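Local coordinates for protein AimR transcriptional regulator (Bacillus phage phi3T, PDB 5ZVV) that activates transcription of the aimX locus as a homodimer in the phage lysis-lysogeny switch, and is turned into an inactive monomer by the arbitrium peptide, at residues Val284-Asp289 against Ala298-Asn303; Gly114-Leu119 against Cys140-Ala145; Leu167-Ser172 against Ala198-Asn203; Asp59-Leu64 against Asp87-Asp92. One frame throughout, in Å; residues are numbered along the deposited sequence.

Contact 1. Residues Val284-Asp289 against Ala298-Asn303; sequences VNYNSD and AFYYIN
Y300 supplies the broad surface of this contact, turning one face of its ring to V284. The CG2 methyl of the valine sits 3.6 Å from the centroid of the Y300 ring and 16° off its normal, a CH-pi contact displaced somewhat toward the CG end, where V284 CG2 comes to 3.5 Å from Y300 CG. A chi1 of 172° sets Y300 CG opposite the backbone N and carries the ring out toward the loop. The other methyl of V284, CG1, rests 3.5 Å above the plane of the Y286 ring, so a single branched side chain serves two tyrosines, one on each segment. Y286 adds its hydroxyl to the same partner: Y286 OH lies 3.5 Å from Y300 CE2, an oblique approach without a hydrogen bond.

The next residue, Y301, reaches Y286 differently. Its hydroxyl comes in at the edge of that ring, near the ring plane, with Y301 OH 3.8 Å from Y286 CE1; its polar demand is met by a hydrogen bond with R297, one turn back on the same helix. The loop contains an Asx turn, in which N287 N donates to N285 OD1 over 3.0 Å in the plane of the side-chain carbonyl.

Farther along, I302 packs on helix 324-338 and N303 ND2 is bonded to N275 O. The contact lays the loop between helices 260-277 and 291-304 against the latter, which also packs on helices 260-277, 307-318 and 324-338, Y300 itself touching N275 and Y301 helix 307-318.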
loop_
_atom_site.group_PDB
_atom_site.type_symbol
_atom_site.label_atom_id
_atom_site.label_comp_id
_atom_site.label_asym_id
_atom_site.label_seq_id
_atom_site.Cartn_x
_atom_site.Cartn_y
_atom_site.Cartn_z
ATOM N N VAL A 284 16.074 18.718 26.850
ATOM C CA VAL A 284 17.066 18.696 25.782
ATOM C C VAL A 284 18.023 17.538 26.022
ATOM O O VAL A 284 18.603 17.405 27.106
ATOM C CB VAL A 284 17.819 20.033 25.712
ATOM C CG1 VAL A 284 18.861 19.998 24.602
ATOM C CG2 VAL A 284 16.845 21.181 25.507
ATOM N N ASN A 285 18.182 16.685 25.016
ATOM C CA ASN A 285 19.077 15.537 25.112
ATOM C C ASN A 285 20.459 15.958 24.627
ATOM O O ASN A 285 20.656 16.209 23.434
ATOM C CB ASN A 285 18.540 14.365 24.295
ATOM C CG ASN A 285 19.221 13.048 24.634
ATOM O OD1 ASN A 285 20.418 13.003 24.926
ATOM N ND2 ASN A 285 18.456 11.965 24.589
ATOM N N TYR A 286 21.413 16.043 25.555
ATOM C CA TYR A 286 22.788 16.410 25.244
ATOM C C TYR A 286 23.699 15.202 25.069
ATOM O O TYR A 286 24.871 15.373 24.723
ATOM C CB TYR A 286 23.350 17.315 26.346
ATOM C CG TYR A 286 22.657 18.656 26.465
ATOM C CD1 TYR A 286 23.028 19.722 25.656
ATOM C CD2 TYR A 286 21.639 18.861 27.391
ATOM C CE1 TYR A 286 22.404 20.955 25.760
ATOM C CE2 TYR A 286 21.006 20.092 27.505
ATOM C CZ TYR A 286 21.395 21.136 26.685
ATOM O OH TYR A 286 20.777 22.364 26.783
ATOM N N ASN A 287 23.192 13.990 25.292
ATOM C CA ASN A 287 24.020 12.791 25.265
ATOM C C ASN A 287 23.515 11.803 24.228
ATOM O O ASN A 287 23.276 10.633 24.540
ATOM C CB ASN A 287 24.046 12.143 26.647
ATOM C CG ASN A 287 24.452 13.119 27.725
ATOM O OD1 ASN A 287 23.701 14.037 28.054
ATOM N ND2 ASN A 287 25.646 12.934 28.276
ATOM N N SER A 288 23.358 12.261 22.992
ATOM C CA SER A 288 22.773 11.426 21.957
ATOM C C SER A 288 23.230 11.931 20.599
ATOM O O SER A 288 23.410 13.135 20.399
ATOM C CB SER A 288 21.241 11.431 22.045
ATOM O OG SER A 288 20.657 10.616 21.044
ATOM N N ASP A 289 23.436 10.993 19.674
ATOM C CA ASP A 289 23.559 11.326 18.261
ATOM C C ASP A 289 22.420 10.715 17.455
ATOM O O ASP A 289 22.509 10.621 16.227
ATOM C CB ASP A 289 24.922 10.905 17.700
ATOM C CG ASP A 289 25.195 9.423 17.843
ATOM O OD1 ASP A 289 24.399 8.714 18.492
ATOM O OD2 ASP A 289 26.225 8.965 17.301
ATOM N N ALA A 298 18.863 20.895 18.112
ATOM C CA ALA A 298 19.055 22.018 17.199
ATOM C C ALA A 298 17.856 22.959 17.231
ATOM O O ALA A 298 18.015 24.181 17.147
ATOM C CB ALA A 298 19.306 21.505 15.780
ATOM N N PHE A 299 16.649 22.404 17.345
ATOM C CA PHE A 299 15.451 23.218 17.531
ATOM C C PHE A 299 15.592 24.119 18.754
ATOM O O PHE A 299 15.376 25.337 18.679
ATOM C CB PHE A 299 14.239 22.289 17.663
ATOM C CG PHE A 299 12.901 22.960 17.475
ATOM C CD1 PHE A 299 12.800 24.319 17.221
ATOM C CD2 PHE A 299 11.736 22.213 17.563
ATOM C CE1 PHE A 299 11.560 24.920 17.057
ATOM C CE2 PHE A 299 10.493 22.808 17.398
ATOM C CZ PHE A 299 10.407 24.163 17.146
ATOM N N TYR A 300 15.970 23.529 19.893
ATOM C CA TYR A 300 16.170 24.298 21.119
ATOM C C TYR A 300 17.214 25.393 20.927
ATOM O O TYR A 300 17.010 26.539 21.353
ATOM C CB TYR A 300 16.573 23.348 22.247
ATOM C CG TYR A 300 17.003 24.020 23.529
ATOM C CD1 TYR A 300 16.066 24.568 24.397
ATOM C CD2 TYR A 300 18.345 24.082 23.886
ATOM C CE1 TYR A 300 16.454 25.173 25.575
ATOM C CE2 TYR A 300 18.743 24.684 25.061
ATOM C CZ TYR A 300 17.793 25.227 25.904
ATOM O OH TYR A 300 18.184 25.830 27.079
ATOM N N TYR A 301 18.335 25.062 20.279
ATOM C CA TYR A 301 19.349 26.072 19.992
ATOM C C TYR A 301 18.780 27.205 19.144
ATOM O O TYR A 301 19.047 28.383 19.411
ATOM C CB TYR A 301 20.546 25.430 19.291
ATOM C CG TYR A 301 21.465 24.654 20.207
ATOM C CD1 TYR A 301 21.475 24.885 21.577
ATOM C CD2 TYR A 301 22.332 23.697 19.696
ATOM C CE1 TYR A 301 22.321 24.179 22.414
ATOM C CE2 TYR A 301 23.179 22.987 20.522
ATOM C CZ TYR A 301 23.173 23.231 21.880
ATOM O OH TYR A 301 24.022 22.521 22.703
ATOM N N ILE A 302 17.993 26.864 18.118
ATOM C CA ILE A 302 17.380 27.879 17.263
ATOM C C ILE A 302 16.512 28.814 18.092
ATOM O O ILE A 302 16.553 30.040 17.929
ATOM C CB ILE A 302 16.564 27.214 16.140
ATOM C CG1 ILE A 302 17.482 26.524 15.133
ATOM C CG2 ILE A 302 15.673 28.236 15.449
ATOM C CD1 ILE A 302 16.744 25.605 14.181
ATOM N N ASN A 303 15.706 28.247 18.991
ATOM C CA ASN A 303 14.863 29.085 19.837
ATOM C C ASN A 303 15.699 29.989 20.735
ATOM O O ASN A 303 15.351 31.158 20.942
ATOM C CB ASN A 303 13.922 28.218 20.669
ATOM C CG ASN A 303 12.762 27.679 19.857
ATOM O OD1 ASN A 303 12.477 28.170 18.765
ATOM N ND2 ASN A 303 12.083 26.672 20.388
#

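Contact 2. Residues Gly114-Leu119 against Cys140-Ala145; sequences GKVYSL and CKIKSA
C140 gives up more surface here than any other residue, and most of it faces K115. The sulfur is pressed against the aliphatic part of the lysine, with C140 SG 3.6 Å from K115 CE and 3.8 Å from K115 CB. Bends at chi2 and chi3 (147° and 67°) curl the lysine chain round the thiol, so that both its root and its far methylene touch the sulfur. The amino group ends beside the backbone of C140, K115 NZ lying 3.8 Å from C140 O, too far to count as a bond. The lysine therefore works here through its carbon chain.

V116 makes the second point of contact. Its CG2 methyl meets the end of I142, with V116 CG2 3.8 Å from I142 CD1, the two side chains crossing at about a right angle. Between C140 and I142 the chain turns at K141, whose positive phi of 51° follows the end of helix 130-139.

E112, also on helix 108-124, makes two hydrogen bonds to this connection, one to K143 N and one to OG of S144, the N-cap residue of the next helix. The link between helices 130-139 and 145-161 lies against helix 108-124, with M147 touching both V116 and I142.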
loop_
_atom_site.group_PDB
_atom_site.type_symbol
_atom_site.label_atom_id
_atom_site.label_comp_id
_atom_site.label_asym_id
_atom_site.label_seq_id
_atom_site.Cartn_x
_atom_site.Cartn_y
_atom_site.Cartn_z
ATOM N N GLY A 114 3.991 -21.083 18.597
ATOM C CA GLY A 114 5.419 -20.842 18.505
ATOM C C GLY A 114 5.853 -20.455 17.107
ATOM O O GLY A 114 6.720 -19.596 16.932
ATOM N N LYS A 115 5.251 -21.076 16.091
ATOM C CA LYS A 115 5.625 -20.766 14.717
ATOM C C LYS A 115 5.112 -19.394 14.301
ATOM O O LYS A 115 5.821 -18.641 13.622
ATOM C CB LYS A 115 5.104 -21.854 13.777
ATOM C CG LYS A 115 5.887 -23.157 13.878
ATOM C CD LYS A 115 5.006 -24.378 13.651
ATOM C CE LYS A 115 4.488 -24.453 12.229
ATOM N NZ LYS A 115 3.605 -25.637 12.031
ATOM N N VAL A 116 3.890 -19.044 14.711
ATOM C CA VAL A 116 3.338 -17.742 14.346
ATOM C C VAL A 116 4.110 -16.623 15.034
ATOM O O VAL A 116 4.476 -15.624 14.405
ATOM C CB VAL A 116 1.835 -17.679 14.671
ATOM C CG1 VAL A 116 1.299 -16.277 14.429
ATOM C CG2 VAL A 116 1.075 -18.686 13.826
ATOM N N TYR A 117 4.376 -16.772 16.335
ATOM C CA TYR A 117 5.153 -15.753 17.033
ATOM C C TYR A 117 6.597 -15.726 16.552
ATOM O O TYR A 117 7.237 -14.668 16.575
ATOM C CB TYR A 117 5.091 -15.977 18.543
ATOM C CG TYR A 117 3.849 -15.386 19.170
ATOM C CD1 TYR A 117 2.639 -16.067 19.143
ATOM C CD2 TYR A 117 3.884 -14.136 19.774
ATOM C CE1 TYR A 117 1.500 -15.523 19.708
ATOM C CE2 TYR A 117 2.751 -13.585 20.342
ATOM C CZ TYR A 117 1.564 -14.281 20.305
ATOM O OH TYR A 117 0.440 -13.733 20.873
ATOM N N SER A 118 7.124 -16.869 16.112
ATOM C CA SER A 118 8.446 -16.877 15.499
ATOM C C SER A 118 8.456 -16.042 14.225
ATOM O O SER A 118 9.384 -15.256 13.997
ATOM C CB SER A 118 8.882 -18.313 15.209
ATOM O OG SER A 118 10.208 -18.348 14.718
ATOM N N LEU A 119 7.424 -16.193 13.384
ATOM C CA LEU A 119 7.305 -15.344 12.201
ATOM C C LEU A 119 7.182 -13.877 12.588
ATOM O O LEU A 119 7.812 -13.009 11.971
ATOM C CB LEU A 119 6.102 -15.771 11.360
ATOM C CG LEU A 119 6.153 -17.145 10.692
ATOM C CD1 LEU A 119 4.875 -17.392 9.912
ATOM C CD2 LEU A 119 7.363 -17.254 9.786
ATOM N N CYS A 140 1.857 -23.212 8.022
ATOM C CA CYS A 140 1.638 -23.646 9.396
ATOM C C CYS A 140 0.316 -24.377 9.594
ATOM O O CYS A 140 0.152 -25.031 10.629
ATOM C CB CYS A 140 1.699 -22.445 10.345
ATOM S SG CYS A 140 3.307 -21.613 10.428
ATOM N N LYS A 141 -0.613 -24.290 8.641
ATOM C CA LYS A 141 -1.959 -24.851 8.778
ATOM C C LYS A 141 -2.592 -24.398 10.093
ATOM O O LYS A 141 -2.933 -25.195 10.969
ATOM C CB LYS A 141 -1.937 -26.378 8.662
ATOM C CG LYS A 141 -1.390 -26.890 7.335
ATOM C CD LYS A 141 -1.220 -28.403 7.331
ATOM C CE LYS A 141 -2.559 -29.118 7.311
ATOM N NZ LYS A 141 -2.401 -30.600 7.243
ATOM N N ILE A 142 -2.732 -23.078 10.214
ATOM C CA ILE A 142 -3.189 -22.463 11.455
ATOM C C ILE A 142 -4.639 -22.846 11.713
ATOM O O ILE A 142 -5.514 -22.641 10.862
ATOM C CB ILE A 142 -3.013 -20.938 11.387
ATOM C CG1 ILE A 142 -1.537 -20.591 11.166
ATOM C CG2 ILE A 142 -3.554 -20.275 12.646
ATOM C CD1 ILE A 142 -1.289 -19.135 10.866
ATOM N N LYS A 143 -4.899 -23.400 12.895
ATOM C CA LYS A 143 -6.221 -23.891 13.270
ATOM C C LYS A 143 -6.906 -23.047 14.330
ATOM O O LYS A 143 -8.099 -22.763 14.208
ATOM C CB LYS A 143 -6.124 -25.333 13.783
ATOM C CG LYS A 143 -5.305 -26.273 12.916
ATOM C CD LYS A 143 -6.044 -26.666 11.653
ATOM C CE LYS A 143 -5.373 -27.858 10.988
ATOM N NZ LYS A 143 -6.123 -28.331 9.790
ATOM N N SER A 144 -6.185 -22.652 15.376
ATOM C CA SER A 144 -6.795 -21.913 16.472
ATOM C C SER A 144 -7.242 -20.535 16.008
ATOM O O SER A 144 -6.586 -19.897 15.180
ATOM C CB SER A 144 -5.812 -21.770 17.634
ATOM O OG SER A 144 -4.794 -20.837 17.317
ATOM N N ALA A 145 -8.370 -20.076 16.553
ATOM C CA ALA A 145 -8.860 -18.740 16.232
ATOM C C ALA A 145 -7.820 -17.680 16.576
ATOM O O ALA A 145 -7.486 -16.827 15.743
ATOM C CB ALA A 145 -10.171 -18.476 16.972
#

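Contact 3. Residues Leu167-Ser172 against Ala198-Asn203; sequences LMKSTS and ANISLN
M168 and K169 on helix 165-173 receive I200 of helix 184-203 in a small, buried and wholly apolar contact between two consecutive helices. The isoleucine enters with its long branch foremost and lies between the two neighbouring side chains. M168, present as selenomethionine in this SeMet protein, runs past it in the opposite direction; its chain is extended until a bend at chi3 (68°) brings the terminal methyl round, leaving M168 CE 3.7 Å from I200 CG1. The base of the same side chain takes part too, since M168 CB is 3.8 Å from I200 CD1. The other branch belongs to K169, which crosses I200 at a slant with K169 CG 4.0 Å from I200 CG2. Its amino group goes on to a salt bridge with E204, just past the end of the opposing helix.

Hydroxyls on helix 165-173 are spent on its own backbone: T171 OG1 donates to L167 O at 2.6 Å, nearly in line with the carbonyl, and S172 OG donates to K169 O at 2.6 Å. L167 itself packs on L167 of the second subunit, next to the residues that grip I200. Apolar packing between consecutive helices is consistent with the helical-repeat fold implied by the family's place in the TPR clan.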
loop_
_atom_site.group_PDB
_atom_site.type_symbol
_atom_site.label_atom_id
_atom_site.label_comp_id
_atom_site.label_asym_id
_atom_site.label_seq_id
_atom_site.Cartn_x
_atom_site.Cartn_y
_atom_site.Cartn_z
ATOM N N LEU A 167 -2.496 -0.627 3.731
ATOM C CA LEU A 167 -2.489 -2.059 4.002
ATOM C C LEU A 167 -2.611 -2.370 5.484
ATOM O O LEU A 167 -2.980 -3.495 5.836
ATOM C CB LEU A 167 -1.226 -2.699 3.432
ATOM C CG LEU A 167 -1.467 -3.266 2.035
ATOM C CD1 LEU A 167 -0.160 -3.479 1.323
ATOM C CD2 LEU A 167 -2.240 -4.571 2.127
HETATM N N MSE A 168 -2.306 -1.417 6.358
HETATM C CA MSE A 168 -2.633 -1.593 7.763
HETATM C C MSE A 168 -4.147 -1.629 7.874
HETATM O O MSE A 168 -4.727 -2.597 8.381
HETATM C CB MSE A 168 -2.060 -0.468 8.633
HETATM C CG MSE A 168 -0.548 -0.464 8.761
HETATM SE SE MSE A 168 0.115 0.935 9.958
HETATM C CE MSE A 168 -0.582 0.240 11.649
ATOM N N LYS A 169 -4.779 -0.573 7.351
ATOM C CA LYS A 169 -6.218 -0.404 7.526
ATOM C C LYS A 169 -6.977 -1.612 6.995
ATOM O O LYS A 169 -7.756 -2.240 7.725
ATOM C CB LYS A 169 -6.675 0.884 6.842
ATOM C CG LYS A 169 -5.982 2.126 7.391
ATOM C CD LYS A 169 -6.341 3.382 6.613
ATOM C CE LYS A 169 -7.793 3.775 6.828
ATOM N NZ LYS A 169 -8.122 5.043 6.118
ATOM N N SER A 170 -6.718 -1.984 5.738
ATOM C CA SER A 170 -7.374 -3.153 5.161
ATOM C C SER A 170 -7.152 -4.388 6.023
ATOM O O SER A 170 -8.093 -5.154 6.270
ATOM C CB SER A 170 -6.878 -3.387 3.733
ATOM O OG SER A 170 -5.493 -3.693 3.702
ATOM N N THR A 171 -5.926 -4.580 6.524
ATOM C CA THR A 171 -5.669 -5.735 7.379
ATOM C C THR A 171 -6.582 -5.720 8.597
ATOM O O THR A 171 -7.196 -6.738 8.937
ATOM C CB THR A 171 -4.200 -5.772 7.810
ATOM O OG1 THR A 171 -3.364 -5.953 6.659
ATOM C CG2 THR A 171 -3.958 -6.926 8.776
ATOM N N SER A 172 -6.719 -4.558 9.245
ATOM C CA SER A 172 -7.556 -4.488 10.433
ATOM C C SER A 172 -9.019 -4.735 10.107
ATOM O O SER A 172 -9.778 -5.133 10.995
ATOM C CB SER A 172 -7.393 -3.136 11.131
ATOM O OG SER A 172 -7.839 -2.075 10.307
ATOM N N ALA A 198 -4.869 3.759 16.761
ATOM C CA ALA A 198 -4.639 5.095 17.299
ATOM C C ALA A 198 -3.562 5.823 16.505
ATOM O O ALA A 198 -3.725 6.999 16.152
ATOM C CB ALA A 198 -4.255 5.015 18.776
ATOM N N ASN A 199 -2.454 5.140 16.211
ATOM C CA ASN A 199 -1.405 5.779 15.422
ATOM C C ASN A 199 -1.853 6.003 13.980
ATOM O O ASN A 199 -1.499 7.020 13.367
ATOM C CB ASN A 199 -0.124 4.950 15.479
ATOM C CG ASN A 199 0.540 5.000 16.842
ATOM O OD1 ASN A 199 0.434 5.996 17.563
ATOM N ND2 ASN A 199 1.230 3.925 17.201
ATOM N N ILE A 200 -2.637 5.073 13.425
ATOM C CA ILE A 200 -3.224 5.297 12.104
ATOM C C ILE A 200 -4.035 6.588 12.099
ATOM O O ILE A 200 -3.897 7.429 11.202
ATOM C CB ILE A 200 -4.093 4.100 11.683
ATOM C CG1 ILE A 200 -3.234 2.862 11.426
ATOM C CG2 ILE A 200 -4.909 4.448 10.449
ATOM C CD1 ILE A 200 -4.046 1.634 11.078
ATOM N N SER A 201 -4.885 6.766 13.112
ATOM C CA SER A 201 -5.757 7.933 13.157
ATOM C C SER A 201 -4.958 9.214 13.337
ATOM O O SER A 201 -5.258 10.230 12.700
ATOM C CB SER A 201 -6.782 7.777 14.278
ATOM O OG SER A 201 -7.569 6.616 14.074
ATOM N N LEU A 202 -3.940 9.188 14.202
ATOM C CA LEU A 202 -3.106 10.373 14.377
ATOM C C LEU A 202 -2.399 10.743 13.081
ATOM O O LEU A 202 -2.276 11.928 12.749
ATOM C CB LEU A 202 -2.091 10.145 15.499
ATOM C CG LEU A 202 -1.152 11.301 15.862
ATOM C CD1 LEU A 202 -0.834 11.252 17.340
ATOM C CD2 LEU A 202 0.146 11.251 15.060
ATOM N N ASN A 203 -1.925 9.742 12.336
ATOM C CA ASN A 203 -1.206 10.032 11.100
ATOM C C ASN A 203 -2.103 10.712 10.074
ATOM O O ASN A 203 -1.621 11.512 9.262
ATOM C CB ASN A 203 -0.614 8.748 10.522
ATOM C CG ASN A 203 0.322 9.012 9.361
ATOM O OD1 ASN A 203 1.428 9.518 9.547
ATOM N ND2 ASN A 203 -0.114 8.665 8.156
#

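Contact 4. Residues Asp59-Leu64 against Asp87-Asp92; sequences DSEEQL and DINQWD
E61, in the first turn of helix 61-69, meets the edge of the W91 indole. Its CG stands between the backbone N and the carbonyl carbon (chi1 66°), and from there the extended chain brings E61 CD to 3.9 Å from W91 CZ2, the carboxylate plane standing 82° from the ring plane. One water joins the same carboxylate to the second segment, donating to E61 OE2 at 2.5 Å and to N89 OD1 at 2.6 Å. Y85 secures both ends of this bridge, its hydroxyl bonded to E61 OE1 and its carbonyl O to N89 ND2.

E62 takes the face. Its CG lies over the centroid of the five-membered ring of W91, a CH-pi contact almost exactly on the normal. Beyond it the carboxylate stays nearly parallel to the indole, 7° between planes, with E62 CD 3.4 Å from W91 CD1. On the opposite face rests N89 CB, 3.3 Å above the W91 ring plane, so the tryptophan is sandwiched between E62 and a residue of its own segment.

Q90, with positive phi, closes helix 77-88 in a Schellman motif, and W91 follows at the centre of an inverse gamma turn and as N-cap of helix 92-103. The result is a tight turn between consecutive helices, its tryptophan packed on the start of helix 61-69.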
loop_
_atom_site.group_PDB
_atom_site.type_symbol
_atom_site.label_atom_id
_atom_site.label_comp_id
_atom_site.label_asym_id
_atom_site.label_seq_id
_atom_site.Cartn_x
_atom_site.Cartn_y
_atom_site.Cartn_z
ATOM N N ASP A 59 7.828 -2.927 39.514
ATOM C CA ASP A 59 9.141 -2.608 38.965
ATOM C C ASP A 59 9.997 -3.834 38.685
ATOM O O ASP A 59 11.047 -3.700 38.046
ATOM C CB ASP A 59 9.903 -1.674 39.911
ATOM C CG ASP A 59 9.458 -0.231 39.792
ATOM O OD1 ASP A 59 9.004 0.167 38.697
ATOM O OD2 ASP A 59 9.565 0.508 40.792
ATOM N N SER A 60 9.584 -5.016 39.139
ATOM C CA SER A 60 10.370 -6.231 38.959
ATOM C C SER A 60 9.588 -7.331 38.250
ATOM O O SER A 60 9.992 -8.498 38.297
ATOM C CB SER A 60 10.877 -6.734 40.310
ATOM O OG SER A 60 9.796 -6.969 41.193
ATOM N N GLU A 61 8.479 -6.989 37.585
ATOM C CA GLU A 61 7.655 -8.026 36.971
ATOM C C GLU A 61 8.378 -8.717 35.821
ATOM O O GLU A 61 8.155 -9.911 35.585
ATOM C CB GLU A 61 6.323 -7.443 36.492
ATOM C CG GLU A 61 6.435 -6.444 35.356
ATOM C CD GLU A 61 5.117 -6.234 34.630
ATOM O OE1 GLU A 61 4.208 -7.078 34.784
ATOM O OE2 GLU A 61 4.992 -5.225 33.902
ATOM N N GLU A 62 9.251 -8.002 35.105
ATOM C CA GLU A 62 9.955 -8.630 33.990
ATOM C C GLU A 62 10.903 -9.721 34.474
ATOM O O GLU A 62 11.031 -10.771 33.833
ATOM C CB GLU A 62 10.723 -7.588 33.177
ATOM C CG GLU A 62 11.494 -8.204 32.019
ATOM C CD GLU A 62 12.178 -7.178 31.144
ATOM O OE1 GLU A 62 12.118 -5.975 31.473
ATOM O OE2 GLU A 62 12.780 -7.579 30.126
ATOM N N GLN A 63 11.573 -9.497 35.605
ATOM C CA GLN A 63 12.516 -10.490 36.109
ATOM C C GLN A 63 11.785 -11.675 36.731
ATOM O O GLN A 63 12.032 -12.837 36.370
ATOM C CB GLN A 63 13.466 -9.839 37.115
ATOM C CG GLN A 63 14.434 -8.824 36.505
ATOM C CD GLN A 63 13.810 -7.454 36.264
ATOM O OE1 GLN A 63 12.720 -7.154 36.757
ATOM N NE2 GLN A 63 14.505 -6.615 35.502
ATOM N N LEU A 64 10.865 -11.395 37.660
ATOM C CA LEU A 64 10.098 -12.457 38.302
ATOM C C LEU A 64 9.364 -13.302 37.271
ATOM O O LEU A 64 9.444 -14.536 37.293
ATOM C CB LEU A 64 9.110 -11.857 39.303
ATOM C CG LEU A 64 9.701 -10.969 40.398
ATOM C CD1 LEU A 64 8.625 -10.563 41.388
ATOM C CD2 LEU A 64 10.858 -11.665 41.103
ATOM N N ASP A 87 5.568 -10.844 24.652
ATOM C CA ASP A 87 5.813 -10.081 23.434
ATOM C C ASP A 87 5.161 -8.703 23.487
ATOM O O ASP A 87 5.720 -7.733 22.962
ATOM C CB ASP A 87 5.322 -10.850 22.212
ATOM C CG ASP A 87 5.656 -10.139 20.920
ATOM O OD1 ASP A 87 6.835 -10.177 20.513
ATOM O OD2 ASP A 87 4.746 -9.524 20.325
ATOM N N ILE A 88 3.981 -8.591 24.105
ATOM C CA ILE A 88 3.342 -7.278 24.162
ATOM C C ILE A 88 4.130 -6.336 25.066
ATOM O O ILE A 88 4.113 -5.115 24.867
ATOM C CB ILE A 88 1.869 -7.399 24.605
ATOM C CG1 ILE A 88 1.096 -6.138 24.213
ATOM C CG2 ILE A 88 1.764 -7.639 26.103
ATOM C CD1 ILE A 88 -0.384 -6.194 24.530
ATOM N N ASN A 89 4.838 -6.875 26.060
ATOM C CA ASN A 89 5.723 -6.074 26.895
ATOM C C ASN A 89 7.076 -5.812 26.245
ATOM O O ASN A 89 7.871 -5.053 26.808
ATOM C CB ASN A 89 5.944 -6.764 28.246
ATOM C CG ASN A 89 4.789 -6.562 29.206
ATOM O OD1 ASN A 89 4.647 -5.498 29.811
ATOM N ND2 ASN A 89 3.968 -7.592 29.368
ATOM N N GLN A 90 7.345 -6.420 25.085
ATOM C CA GLN A 90 8.625 -6.299 24.382
ATOM C C GLN A 90 9.774 -6.868 25.215
ATOM O O GLN A 90 10.886 -6.335 25.220
ATOM C CB GLN A 90 8.907 -4.852 23.968
ATOM C CG GLN A 90 7.978 -4.334 22.879
ATOM C CD GLN A 90 8.200 -2.865 22.564
ATOM O OE1 GLN A 90 9.040 -2.206 23.178
ATOM N NE2 GLN A 90 7.441 -2.344 21.606
ATOM N N TRP A 91 9.501 -7.966 25.921
ATOM C CA TRP A 91 10.540 -8.719 26.620
ATOM C C TRP A 91 11.137 -9.728 25.636
ATOM O O TRP A 91 10.909 -10.938 25.706
ATOM C CB TRP A 91 9.966 -9.397 27.858
ATOM C CG TRP A 91 9.358 -8.450 28.848
ATOM C CD1 TRP A 91 9.570 -7.105 28.935
ATOM C CD2 TRP A 91 8.437 -8.779 29.894
ATOM N NE1 TRP A 91 8.841 -6.576 29.975
ATOM C CE2 TRP A 91 8.140 -7.584 30.582
ATOM C CE3 TRP A 91 7.835 -9.969 30.322
ATOM C CZ2 TRP A 91 7.264 -7.543 31.666
ATOM C CZ3 TRP A 91 6.969 -9.925 31.405
ATOM C CH2 TRP A 91 6.691 -8.721 32.061
ATOM N N ASP A 92 11.941 -9.191 24.711
ATOM C CA ASP A 92 12.336 -9.937 23.516
ATOM C C ASP A 92 13.117 -11.203 23.854
ATOM O O ASP A 92 12.902 -12.250 23.233
ATOM C CB ASP A 92 13.164 -9.042 22.593
ATOM C CG ASP A 92 12.356 -7.908 21.999
ATOM O OD1 ASP A 92 11.123 -8.057 21.875
ATOM O OD2 ASP A 92 12.956 -6.867 21.653
HETATM O O HOH W 1 3.551 -4.477 31.975
#

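All four contacts belong to one helical family region and follow one another along the chain, contact 4 first, then 2, 3 and 1. Only contacts 2 and 4 touch: Y117 CE2 packs 4.2 Å from D87 CB, although the centres are 22 Å apart. D87 also forms a salt bridge with R192 on helix 184-203, the helix that carries the I200 side of contact 3, whose nearest atoms are about 10 Å from contact 4. Contact 1 is remote, its centre 45 Å from that of contact 2 across the middle of the chain. Contact 3 alone reaches the second subunit, which places it at a subunit contact of the dimer, probably among those lost when the arbitrium peptide makes the protein monomeric.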